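Local atomic coordinates of membrane protein (Acinetobacter baumannii AB307-0294, PDB entry 5DL5), a protein that forms a beta-barrel channel of the OprD family in the outer membrane and probably lets small solutes, including antibiotics, across it. Residues L132-S137 and S240-K245. Residues are numbered along the deposited sequence; the frame is centred on the assembly and turned at random.
Sequences LPVLAS and SGYHTK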
loop_
_atom_site.group_PDB
_atom_site.type_symbol
_atom_site.label_atom_id
_atom_site.label_comp_id
_atom_site.label_asym_id
_atom_site.label_seq_id
_atom_site.Cartn_x
_atom_site.Cartn_y
_atom_site.Cartn_z
ATOM N N LEU A 132 3.882 6.636 4.380
ATOM C CA LEU A 132 4.691 6.224 5.546
ATOM C C LEU A 132 4.507 4.715 5.614
ATOM O O LEU A 132 3.402 4.266 5.436
ATOM C CB LEU A 132 4.151 6.906 6.770
ATOM C CG LEU A 132 4.137 8.437 6.594
ATOM C CD1 LEU A 132 3.626 9.079 7.824
ATOM C CD2 LEU A 132 5.540 8.976 6.342
ATOM N N PRO A 133 5.553 3.946 5.871
ATOM C CA PRO A 133 5.358 2.530 5.958
ATOM C C PRO A 133 4.284 2.057 7.000
ATOM O O PRO A 133 3.708 0.924 6.881
ATOM C CB PRO A 133 6.737 2.009 6.354
ATOM C CG PRO A 133 7.742 2.989 5.829
ATOM C CD PRO A 133 7.003 4.306 5.995
ATOM N N VAL A 134 4.192 2.849 8.072
ATOM C CA VAL A 134 3.206 2.548 9.165
ATOM C C VAL A 134 1.815 3.091 8.913
ATOM O O VAL A 134 0.866 2.632 9.603
ATOM C CB VAL A 134 3.664 3.028 10.593
ATOM C CG1 VAL A 134 4.877 2.244 11.033
ATOM C CG2 VAL A 134 3.878 4.515 10.597
ATOM N N LEU A 135 1.642 3.935 7.894
ATOM C CA LEU A 135 0.339 4.522 7.586
ATOM C C LEU A 135 0.271 4.936 6.139
ATOM O O LEU A 135 0.583 6.057 5.845
ATOM C CB LEU A 135 0.106 5.786 8.448
ATOM C CG LEU A 135 -1.332 6.326 8.448
ATOM C CD1 LEU A 135 -2.184 5.375 9.245
ATOM C CD2 LEU A 135 -1.429 7.686 9.097
ATOM N N ALA A 136 0.037 3.974 5.248
ATOM C CA ALA A 136 0.245 4.172 3.838
ATOM C C ALA A 136 -1.151 4.085 3.106
ATOM O O ALA A 136 -1.932 3.088 3.285
ATOM C CB ALA A 136 1.210 3.116 3.289
ATOM N N SER A 137 -1.391 5.093 2.300
ATOM C CA SER A 137 -2.544 5.119 1.410
ATOM C C SER A 137 -2.510 4.036 0.388
ATOM O O SER A 137 -1.518 3.827 -0.346
ATOM C CB SER A 137 -2.608 6.477 0.699
ATOM O OG SER A 137 -3.037 7.428 1.633
ATOM N N SER A 240 13.304 -5.987 6.731
ATOM C CA SER A 240 12.175 -5.157 7.035
ATOM C C SER A 240 11.394 -5.818 8.187
ATOM O O SER A 240 11.338 -7.060 8.286
ATOM C CB SER A 240 11.222 -5.022 5.833
ATOM O OG SER A 240 11.891 -4.250 4.842
ATOM N N GLY A 241 10.722 -5.013 9.007
ATOM C CA GLY A 241 9.749 -5.570 9.943
ATOM C C GLY A 241 8.781 -4.613 10.674
ATOM O O GLY A 241 9.005 -3.421 10.678
ATOM N N TYR A 242 7.635 -5.164 11.089
ATOM C CA TYR A 242 6.724 -4.400 11.951
ATOM C C TYR A 242 6.519 -5.096 13.306
ATOM O O TYR A 242 6.403 -6.349 13.426
ATOM C CB TYR A 242 5.343 -4.253 11.356
ATOM C CG TYR A 242 5.230 -3.534 10.055
ATOM C CD1 TYR A 242 5.299 -4.232 8.864
ATOM C CD2 TYR A 242 4.900 -2.162 10.031
ATOM C CE1 TYR A 242 5.081 -3.571 7.641
ATOM C CE2 TYR A 242 4.793 -1.462 8.847
ATOM C CZ TYR A 242 4.859 -2.196 7.635
ATOM O OH TYR A 242 4.682 -1.522 6.503
ATOM N N HIS A 243 6.400 -4.243 14.289
ATOM C CA HIS A 243 5.851 -4.617 15.585
ATOM C C HIS A 243 4.503 -3.886 15.842
ATOM O O HIS A 243 4.472 -2.646 15.858
ATOM C CB HIS A 243 6.883 -4.295 16.638
ATOM C CG HIS A 243 6.379 -4.440 18.029
ATOM N ND1 HIS A 243 6.265 -5.663 18.639
ATOM C CD2 HIS A 243 5.848 -3.536 18.891
ATOM C CE1 HIS A 243 5.793 -5.505 19.871
ATOM N NE2 HIS A 243 5.509 -4.223 20.037
ATOM N N THR A 244 3.444 -4.638 16.114
ATOM C CA THR A 244 2.127 -4.047 16.325
ATOM C C THR A 244 1.499 -4.532 17.592
ATOM O O THR A 244 1.387 -5.724 17.868
ATOM C CB THR A 244 1.168 -4.411 15.166
ATOM O OG1 THR A 244 1.762 -4.056 13.949
ATOM C CG2 THR A 244 -0.255 -3.647 15.306
ATOM N N LYS A 245 1.049 -3.608 18.400
ATOM C CA LYS A 245 0.250 -3.904 19.556
ATOM C C LYS A 245 -1.143 -3.360 19.299
ATOM O O LYS A 245 -1.359 -2.125 19.120
ATOM C CB LYS A 245 0.821 -3.275 20.841
ATOM C CG LYS A 245 0.096 -3.824 22.049
ATOM C CD LYS A 245 0.716 -3.355 23.358
ATOM C CE LYS A 245 0.533 -1.832 23.467
ATOM N NZ LYS A 245 0.310 -1.345 24.859
#
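Tyr242 reaches from the barrel wall to the main chain of Pro133, and one hydrogen bond carries the polar part of the contact. Tyr242 OH donates a hydrogen bond to Pro133 O, 2.7 Å away. The approach is bent, with a C=O...OH angle of 132°, and the donor stands about 35° above the carbonyl plane, away from a lone-pair direction. Relative to the ring, the same oxygen lies at the edge and in plane, 3.3 Å from Tyr242 CE2, so that the carbonyl sits beside the corner made by CE2, CZ and OH. Tyr242 OH also takes part in a hydrogen bond with the backbone N of Tyr317, which gives this buried hydroxyl two partners.

The carbonyl belongs to a type I beta turn, Leu132 to Leu135, closed by Leu135 N to Leu132 O at 3.0 Å. The turn is part of a loop that folds inward within the porin barrel, consistent with the inward-folded loops that narrow porin channels, while residues 240-245 lie on the wall strand 233-246. The contact illustrates how a wall tyrosine can hold such a loop through its backbone: the two main chains stay well apart, 8.3 Å between Val134 CA and Tyr242 CA, and the long aromatic side chain bridges them.

Apolar contact is thin. Val134 CG1 comes to the ring edge 4.3 Å from Tyr242 CE2, along the same edge that faces the carbonyl. CB of Tyr242 already points at the turn, and with CG anti to the carbonyl carbon (chi1 -61°) the ring continues that way. Tyr304 stacks with that ring and Tyr220 meets it at an inclination, while Arg218 hydrogen-bonds Val134 O, tying the next carbonyl of the turn to strand 216-229.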